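Local coordinates for putative uncharacterized protein (Pseudomonas phage 201phi2-1, PDB 3R4V), which is of unassigned function but belongs to the phage tubulin-like proteins and holds guanosine-5'-diphosphate in a pocket of its N-terminal half, at residues A73-I78 with G104-R109; N143-I148 with L204-C209; V223-S228 with N270-V275. All coordinates share one frame; numbering follows the deposited sequence.

Interaction 1: A73-I78 with G104-R109; sequences ALMDTI and GQLADR
Arg109, just past the end of helix 95-108, reaches across to the turn just past helix 71-76 and grips the carbonyl oxygen of Ile78 with both terminal nitrogens. The chain is extended from CG to NE, which carries the guanidinium far enough to meet that oxygen end-on. NH2 bonds to Ile78 O at 3.0 Å with an N-H...O angle of 150°, tilted only modestly from the carbonyl plane; NH1 bonds to the same oxygen at 3.2 Å, less straight and from well above that plane. Ile78 O itself lies close to the guanidinium plane, at its edge, so the two bonds fix the rotation of the group. Met75 O also stands at this edge, 3.0 Å from NH2. Over one face lies the Met75 methyl, CE, offset toward the rim and 3.6 Å from NH2. Met75 gets it there by folding: with chi2 -49° and chi3 -57° the chain bends at both torsions, and the bent thioether lies against Gln105. There Met75 CG meets Gln105 CG at 3.6 Å and Met75 SD meets Gln105 CB at 3.6 Å, the two side chains crossing at a slant. CE also approaches CD2 of Leu106, 4.2 Å away. Ile78 adds its CG2 branch, 4.0 Å from Arg109 NH1. Tyr84 OH is a further hydrogen-bond partner of NH1, tying the arginine to strand 84-89, while Leu106 and Ile78 both turn onto Ile8 of strand 6-10. Two helices thus meet through a folded methionine at their ends, with an arginine satisfying a carbonyl just beyond the shorter one, on one face of the parallel sheet in the Rossmann-like nucleotide-binding half of a tubulin-type fold.

Interaction 2: N143-I148 with L204-C209; sequences NKHLPI and LIPQVC
With CG swung anti to the backbone N (chi1 -158°), His145 lays its imidazole against Pro206, whose CG sits over the centre of the ring. This CH-pi contact measures 3.7 Å from Pro206 CG to the ring centroid and lies 13° off the normal; Pro206 CD leans toward the CE1 side of the same ring, 3.7 Å from His145 CE1. The positive phi of His145 belongs to a Schellman motif that ends helix 124-144 and turns the chain toward the sheet. Pro206 CB then presses on the backbone just beyond, 3.3 Å from Leu146 N. Farther along, the two segments run side by side and become neighbouring parallel strands. Ile148 N donates to Gln207 O at 3.2 Å, and Cys209 N to Ile148 O at 2.9 Å, the second bond nearly straight at 169°; this is the usual parallel bridge, Ile148 opposite Val208. CA-H...O contacts from Pro147 to Gln207 O and from Val208 to Ile148 O accompany them. With SG beside its own backbone N, Cys209 meets Pro147 CB at 4.2 Å. Val208 packs on Met134 and Leu137 of helix 124-144, and Ile148 on Ala141 of that helix and also on Thr103 of helix 95-108 and Phe113 of strand 113-119, while Pro147 rests on Phe197 and Thr198; the contact thus starts the pairing of strand 148-154 with strand 208-214.

Interaction 3: V223-S228 with N270-V275; sequences VPEAIS and NSVGVV
One direct hydrogen bond joins the segments: Asn270 ND2 donates to Pro224 O at 2.8 Å, almost straight at 170°. Pro224 O lies in the amide plane and ND2 in the carbonyl plane. Asn270 CG stands between its own backbone N and carbonyl carbon (chi1 73°), a setting that swings the amide to Pro224; its other end, OD1, accepts from His212 NE2 of strand 208-214, and the amide's rotation is held from both ends. A water makes the second polar link, donating to Glu225 O at 2.7 Å and accepting from Ser271 N at 2.8 Å. The rest is van der Waals contact, part of it between apolar groups and polar atoms. Val223 CG1 lies 3.6 Å from Asn270 ND2, and Pro224 CG meets Val272 CG1 at 4.1 Å. The extended Glu225 side chain passes Val272 at about a right angle, OE1 3.7 Å from Val272 CB. Ile227, which with Ser228 faces Ile269 in a classic beta bulge, sends CD1 to within 3.8 Å of Asn270 C. The chemistry implies a directional join where strand 264-270 gives way to the turn leading into helix 274-294: a side-chain amide takes one backbone carbonyl, and a water links a second carbonyl to a backbone N-H.

Interactions 1 and 2 are buried, whereas interaction 3 is only partly so and includes a bridging water. Interaction 1 joins two helix ends through a charged side chain, interaction 2 combines the start of a parallel strand pairing with proline packing on a histidine ring, and interaction 3 depends on a side-chain amide. The first two touch: Asp108 OD1 and Lys144 NZ form a salt bridge of 2.8 Å, and Ala107 packs on Lys144 and Leu146, linking helix 95-108 to the end of helix 124-144. Interactions 2 and 3 touch where strands 208-214 and 264-270 are antiparallel neighbours, with a probable hydrogen bond between Gln207 OE1 and Ser271 OG. Interactions 1 and 3 stay apart, their nearest atoms about 17 Å from each other.

Interaction 1: A73-I78 with G104-R109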
loop_
_atom_site.group_PDB
_atom_site.type_symbol
_atom_site.label_atom_id
_atom_site.label_comp_id
_atom_site.label_asym_id
_atom_site.label_seq_id
_atom_site.Cartn_x
_atom_site.Cartn_y
_atom_site.Cartn_z
ATOM N N ALA A 73 -9.511 -14.206 -12.768
ATOM C CA ALA A 73 -9.989 -13.374 -13.867
ATOM C C ALA A 73 -9.359 -11.982 -13.842
ATOM O O ALA A 73 -9.030 -11.434 -14.898
ATOM C CB ALA A 73 -11.512 -13.277 -13.853
ATOM N N LEU A 74 -9.188 -11.408 -12.649
ATOM C CA LEU A 74 -8.552 -10.093 -12.543
ATOM C C LEU A 74 -7.091 -10.162 -12.966
ATOM O O LEU A 74 -6.592 -9.251 -13.624
ATOM C CB LEU A 74 -8.658 -9.508 -11.128
ATOM C CG LEU A 74 -10.073 -9.305 -10.587
ATOM C CD1 LEU A 74 -10.059 -8.485 -9.305
ATOM C CD2 LEU A 74 -10.964 -8.653 -11.633
ATOM N N MET A 75 -6.418 -11.249 -12.598
ATOM C CA MET A 75 -4.991 -11.387 -12.862
ATOM C C MET A 75 -4.699 -11.507 -14.359
ATOM O O MET A 75 -3.646 -11.084 -14.823
ATOM C CB MET A 75 -4.390 -12.572 -12.095
ATOM C CG MET A 75 -4.413 -12.423 -10.557
ATOM S SD MET A 75 -3.770 -10.847 -9.958
ATOM C CE MET A 75 -2.129 -10.857 -10.671
ATOM N N ASP A 76 -5.633 -12.081 -15.111
ATOM C CA ASP A 76 -5.454 -12.201 -16.557
ATOM C C ASP A 76 -5.415 -10.846 -17.255
ATOM O O ASP A 76 -4.873 -10.725 -18.353
ATOM C CB ASP A 76 -6.536 -13.086 -17.182
ATOM C CG ASP A 76 -6.232 -14.564 -17.033
ATOM O OD1 ASP A 76 -5.036 -14.924 -16.992
ATOM O OD2 ASP A 76 -7.188 -15.366 -16.957
ATOM N N THR A 77 -5.983 -9.827 -16.624
ATOM C CA THR A 77 -5.950 -8.489 -17.199
ATOM C C THR A 77 -4.685 -7.727 -16.806
ATOM O O THR A 77 -4.480 -6.599 -17.240
ATOM C CB THR A 77 -7.178 -7.653 -16.790
ATOM O OG1 THR A 77 -7.023 -7.195 -15.443
ATOM C CG2 THR A 77 -8.469 -8.471 -16.918
ATOM N N ILE A 78 -3.837 -8.331 -15.982
ATOM C CA ILE A 78 -2.620 -7.646 -15.546
ATOM C C ILE A 78 -1.423 -8.237 -16.269
ATOM O O ILE A 78 -1.051 -9.380 -16.031
ATOM C CB ILE A 78 -2.429 -7.728 -14.009
ATOM C CG1 ILE A 78 -3.635 -7.109 -13.292
ATOM C CG2 ILE A 78 -1.120 -7.043 -13.589
ATOM C CD1 ILE A 78 -3.643 -7.330 -11.774
ATOM N N GLY A 104 -0.688 -11.375 -3.291
ATOM C CA GLY A 104 -0.391 -12.798 -3.217
ATOM C C GLY A 104 -0.127 -13.389 -4.589
ATOM O O GLY A 104 0.795 -14.184 -4.764
ATOM N N GLN A 105 -0.938 -13.003 -5.569
ATOM C CA GLN A 105 -0.758 -13.499 -6.936
ATOM C C GLN A 105 0.564 -13.007 -7.536
ATOM O O GLN A 105 1.248 -13.741 -8.270
ATOM C CB GLN A 105 -1.934 -13.070 -7.814
ATOM C CG GLN A 105 -3.269 -13.682 -7.396
ATOM C CD GLN A 105 -3.267 -15.193 -7.483
ATOM O OE1 GLN A 105 -2.903 -15.770 -8.510
ATOM N NE2 GLN A 105 -3.665 -15.845 -6.400
ATOM N N LEU A 106 0.921 -11.765 -7.242
ATOM C CA LEU A 106 2.198 -11.235 -7.722
ATOM C C LEU A 106 3.362 -12.006 -7.102
ATOM O O LEU A 106 4.368 -12.266 -7.762
ATOM C CB LEU A 106 2.326 -9.738 -7.417
ATOM C CG LEU A 106 1.329 -8.819 -8.113
ATOM C CD1 LEU A 106 1.570 -7.383 -7.655
ATOM C CD2 LEU A 106 1.494 -8.923 -9.620
ATOM N N ALA A 107 3.247 -12.353 -5.822
ATOM C CA ALA A 107 4.274 -13.188 -5.202
ATOM C C ALA A 107 4.394 -14.533 -5.942
ATOM O O ALA A 107 5.496 -15.017 -6.173
ATOM C CB ALA A 107 3.989 -13.396 -3.703
ATOM N N ASP A 108 3.265 -15.132 -6.326
ATOM C CA ASP A 108 3.306 -16.392 -7.071
ATOM C C ASP A 108 4.001 -16.233 -8.435
ATOM O O ASP A 108 4.590 -17.188 -8.939
ATOM C CB ASP A 108 1.904 -16.999 -7.248
ATOM C CG ASP A 108 1.318 -17.553 -5.947
ATOM O OD1 ASP A 108 2.047 -17.697 -4.941
ATOM O OD2 ASP A 108 0.108 -17.877 -5.937
ATOM N N ARG A 109 3.929 -15.036 -9.025
ATOM C CA ARG A 109 4.647 -14.738 -10.274
ATOM C C ARG A 109 6.148 -14.567 -10.040
ATOM O O ARG A 109 6.901 -14.355 -10.982
ATOM C CB ARG A 109 4.124 -13.456 -10.940
ATOM C CG ARG A 109 2.681 -13.486 -11.404
ATOM C CD ARG A 109 2.326 -12.223 -12.197
ATOM N NE ARG A 109 0.971 -12.288 -12.743
ATOM C CZ ARG A 109 0.426 -11.361 -13.529
ATOM N NH1 ARG A 109 1.121 -10.291 -13.882
ATOM N NH2 ARG A 109 -0.814 -11.516 -13.974
#

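Interaction 2: N143-I148 with L204-C209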
loop_
_atom_site.group_PDB
_atom_site.type_symbol
_atom_site.label_atom_id
_atom_site.label_comp_id
_atom_site.label_asym_id
_atom_site.label_seq_id
_atom_site.Cartn_x
_atom_site.Cartn_y
_atom_site.Cartn_z
ATOM N N ASN A 143 3.900 -16.979 4.107
ATOM C CA ASN A 143 3.434 -18.064 3.246
ATOM C C ASN A 143 4.180 -18.117 1.911
ATOM O O ASN A 143 4.461 -19.194 1.401
ATOM C CB ASN A 143 1.927 -17.945 2.983
ATOM C CG ASN A 143 1.090 -18.240 4.216
ATOM O OD1 ASN A 143 1.613 -18.594 5.274
ATOM N ND2 ASN A 143 -0.221 -18.072 4.086
ATOM N N LYS A 144 4.509 -16.954 1.357
ATOM C CA LYS A 144 5.164 -16.898 0.051
ATOM C C LYS A 144 6.677 -16.781 0.203
ATOM O O LYS A 144 7.412 -16.796 -0.785
ATOM C CB LYS A 144 4.646 -15.711 -0.762
ATOM C CG LYS A 144 3.127 -15.614 -0.867
ATOM C CD LYS A 144 2.544 -16.740 -1.665
ATOM C CE LYS A 144 1.103 -16.439 -2.071
ATOM N NZ LYS A 144 0.431 -17.652 -2.598
ATOM N N HIS A 145 7.127 -16.696 1.447
ATOM C CA HIS A 145 8.533 -16.497 1.767
ATOM C C HIS A 145 9.120 -15.352 0.941
ATOM O O HIS A 145 10.020 -15.542 0.135
ATOM C CB HIS A 145 9.336 -17.793 1.552
ATOM C CG HIS A 145 10.614 -17.821 2.328
ATOM N ND1 HIS A 145 10.677 -18.243 3.640
ATOM C CD2 HIS A 145 11.862 -17.417 1.999
ATOM C CE1 HIS A 145 11.919 -18.124 4.076
ATOM N NE2 HIS A 145 12.657 -17.627 3.099
ATOM N N LEU A 146 8.594 -14.149 1.142
ATOM C CA LEU A 146 9.018 -13.016 0.349
ATOM C C LEU A 146 8.777 -11.773 1.187
ATOM O O LEU A 146 7.755 -11.709 1.864
ATOM C CB LEU A 146 8.138 -12.943 -0.899
ATOM C CG LEU A 146 8.369 -11.761 -1.817
ATOM C CD1 LEU A 146 9.685 -11.989 -2.539
ATOM C CD2 LEU A 146 7.215 -11.566 -2.814
ATOM N N PRO A 147 9.705 -10.801 1.154
ATOM C CA PRO A 147 9.398 -9.549 1.864
ATOM C C PRO A 147 8.224 -8.864 1.192
ATOM O O PRO A 147 8.137 -8.826 -0.038
ATOM C CB PRO A 147 10.658 -8.701 1.671
ATOM C CG PRO A 147 11.748 -9.725 1.333
ATOM C CD PRO A 147 11.043 -10.772 0.541
ATOM N N ILE A 148 7.312 -8.342 2.002
ATOM C CA ILE A 148 6.222 -7.552 1.459
ATOM C C ILE A 148 6.488 -6.120 1.860
ATOM O O ILE A 148 6.355 -5.746 3.028
ATOM C CB ILE A 148 4.853 -8.047 1.967
ATOM C CG1 ILE A 148 4.594 -9.491 1.487
ATOM C CG2 ILE A 148 3.746 -7.062 1.544
ATOM C CD1 ILE A 148 4.427 -9.671 -0.033
ATOM N N LEU A 204 17.901 -14.146 6.259
ATOM C CA LEU A 204 16.941 -13.116 6.653
ATOM C C LEU A 204 15.505 -13.646 6.632
ATOM O O LEU A 204 15.194 -14.599 5.924
ATOM C CB LEU A 204 17.068 -11.878 5.756
ATOM C CG LEU A 204 18.392 -11.116 5.896
ATOM C CD1 LEU A 204 18.484 -9.975 4.894
ATOM C CD2 LEU A 204 18.578 -10.596 7.321
ATOM N N ILE A 205 14.645 -13.016 7.419
ATOM C CA ILE A 205 13.272 -13.462 7.606
ATOM C C ILE A 205 12.358 -12.628 6.722
ATOM O O ILE A 205 12.363 -11.414 6.836
ATOM C CB ILE A 205 12.845 -13.215 9.063
ATOM C CG1 ILE A 205 13.776 -13.961 10.026
ATOM C CG2 ILE A 205 11.377 -13.588 9.268
ATOM C CD1 ILE A 205 13.572 -13.596 11.482
ATOM N N PRO A 206 11.557 -13.276 5.854
ATOM C CA PRO A 206 10.587 -12.508 5.068
ATOM C C PRO A 206 9.428 -12.055 5.949
ATOM O O PRO A 206 8.878 -12.852 6.712
ATOM C CB PRO A 206 10.099 -13.520 4.035
ATOM C CG PRO A 206 10.242 -14.837 4.707
ATOM C CD PRO A 206 11.462 -14.724 5.588
ATOM N N GLN A 207 9.053 -10.786 5.824
ATOM C CA GLN A 207 8.019 -10.220 6.681
ATOM C C GLN A 207 7.610 -8.894 6.064
ATOM O O GLN A 207 8.192 -8.484 5.056
ATOM C CB GLN A 207 8.565 -10.029 8.106
ATOM C CG GLN A 207 9.834 -9.175 8.184
ATOM C CD GLN A 207 10.484 -9.081 9.584
ATOM O OE1 GLN A 207 11.442 -8.336 9.763
ATOM N NE2 GLN A 207 9.974 -9.838 10.563
ATOM N N VAL A 208 6.621 -8.224 6.653
ATOM C CA VAL A 208 6.267 -6.884 6.192
ATOM C C VAL A 208 7.422 -5.933 6.504
ATOM O O VAL A 208 7.898 -5.879 7.641
ATOM C CB VAL A 208 4.988 -6.354 6.837
ATOM C CG1 VAL A 208 4.737 -4.912 6.384
ATOM C CG2 VAL A 208 3.807 -7.207 6.424
ATOM N N CYS A 209 7.877 -5.219 5.472
ATOM C CA CYS A 209 8.947 -4.252 5.581
ATOM C C CYS A 209 8.421 -2.895 5.156
ATOM O O CYS A 209 7.453 -2.822 4.411
ATOM C CB CYS A 209 10.070 -4.618 4.616
ATOM S SG CYS A 209 10.867 -6.170 5.012
#

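Interaction 3: V223-S228 with N270-V275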
loop_
_atom_site.group_PDB
_atom_site.type_symbol
_atom_site.label_atom_id
_atom_site.label_comp_id
_atom_site.label_asym_id
_atom_site.label_seq_id
_atom_site.Cartn_x
_atom_site.Cartn_y
_atom_site.Cartn_z
ATOM N N VAL A 223 17.197 6.181 8.670
ATOM C CA VAL A 223 16.294 5.028 8.666
ATOM C C VAL A 223 16.910 3.960 9.573
ATOM O O VAL A 223 18.027 3.518 9.338
ATOM C CB VAL A 223 16.097 4.445 7.249
ATOM C CG1 VAL A 223 15.248 3.183 7.304
ATOM C CG2 VAL A 223 15.468 5.476 6.318
ATOM N N PRO A 224 16.194 3.557 10.628
ATOM C CA PRO A 224 16.817 2.617 11.573
ATOM C C PRO A 224 16.914 1.185 11.028
ATOM O O PRO A 224 16.009 0.719 10.318
ATOM C CB PRO A 224 15.880 2.667 12.790
ATOM C CG PRO A 224 14.567 3.102 12.234
ATOM C CD PRO A 224 14.870 4.020 11.079
ATOM N N GLU A 225 18.014 0.508 11.356
ATOM C CA GLU A 225 18.216 -0.883 10.960
ATOM C C GLU A 225 17.910 -1.157 9.488
ATOM O O GLU A 225 17.148 -2.064 9.159
ATOM C CB GLU A 225 17.396 -1.808 11.863
ATOM C CG GLU A 225 17.830 -1.685 13.328
ATOM C CD GLU A 225 17.074 -2.607 14.279
ATOM O OE1 GLU A 225 16.583 -3.666 13.843
ATOM O OE2 GLU A 225 16.977 -2.262 15.472
ATOM N N ALA A 226 18.536 -0.396 8.600
ATOM C CA ALA A 226 18.263 -0.530 7.179
ATOM C C ALA A 226 18.684 -1.913 6.715
ATOM O O ALA A 226 19.771 -2.385 7.061
ATOM C CB ALA A 226 19.003 0.545 6.393
ATOM N N ILE A 227 17.835 -2.561 5.931
ATOM C CA ILE A 227 18.155 -3.877 5.369
ATOM C C ILE A 227 18.713 -3.795 3.951
ATOM O O ILE A 227 19.724 -4.421 3.638
ATOM C CB ILE A 227 16.898 -4.769 5.313
ATOM C CG1 ILE A 227 16.277 -4.888 6.707
ATOM C CG2 ILE A 227 17.222 -6.144 4.698
ATOM C CD1 ILE A 227 14.861 -5.478 6.690
ATOM N N SER A 228 18.035 -3.041 3.087
ATOM C CA SER A 228 18.351 -3.062 1.664
ATOM C C SER A 228 18.140 -1.669 1.080
ATOM O O SER A 228 17.082 -1.073 1.259
ATOM C CB SER A 228 17.450 -4.096 0.971
ATOM O OG SER A 228 17.763 -4.261 -0.391
ATOM N N ASN A 270 13.501 -1.208 5.498
ATOM C CA ASN A 270 13.794 -1.777 6.810
ATOM C C ASN A 270 12.541 -2.475 7.303
ATOM O O ASN A 270 11.589 -2.585 6.543
ATOM C CB ASN A 270 14.261 -0.713 7.802
ATOM C CG ASN A 270 13.153 0.188 8.273
ATOM O OD1 ASN A 270 12.073 0.239 7.677
ATOM N ND2 ASN A 270 13.417 0.927 9.349
ATOM N N SER A 271 12.527 -2.949 8.546
ATOM C CA SER A 271 11.292 -3.575 9.050
ATOM C C SER A 271 11.064 -3.327 10.533
ATOM O O SER A 271 9.991 -3.647 11.044
ATOM C CB SER A 271 11.268 -5.083 8.764
ATOM O OG SER A 271 12.239 -5.758 9.568
ATOM N N VAL A 272 12.055 -2.776 11.230
ATOM C CA VAL A 272 11.913 -2.584 12.673
ATOM C C VAL A 272 10.789 -1.592 13.015
ATOM O O VAL A 272 10.215 -1.655 14.086
ATOM C CB VAL A 272 13.244 -2.202 13.361
ATOM C CG1 VAL A 272 13.672 -0.796 12.982
ATOM C CG2 VAL A 272 13.106 -2.316 14.868
ATOM N N GLY A 273 10.462 -0.704 12.088
ATOM C CA GLY A 273 9.469 0.331 12.342
ATOM C C GLY A 273 8.039 -0.198 12.331
ATOM O O GLY A 273 7.125 0.489 12.785
ATOM N N VAL A 274 7.840 -1.405 11.805
ATOM C CA VAL A 274 6.490 -1.988 11.728
ATOM C C VAL A 274 5.895 -2.204 13.123
ATOM O O VAL A 274 4.689 -2.066 13.318
ATOM C CB VAL A 274 6.491 -3.297 10.924
ATOM C CG1 VAL A 274 5.104 -3.981 10.962
ATOM C CG2 VAL A 274 6.896 -3.009 9.461
ATOM N N VAL A 275 6.740 -2.519 14.105
ATOM C CA VAL A 275 6.240 -2.687 15.471
ATOM C C VAL A 275 5.516 -1.431 15.949
ATOM O O VAL A 275 4.389 -1.495 16.450
ATOM C CB VAL A 275 7.359 -3.016 16.458
ATOM C CG1 VAL A 275 6.793 -3.082 17.878
ATOM C CG2 VAL A 275 8.045 -4.325 16.079
HETATM O O HOH W 1 14.875 -3.274 10.074
#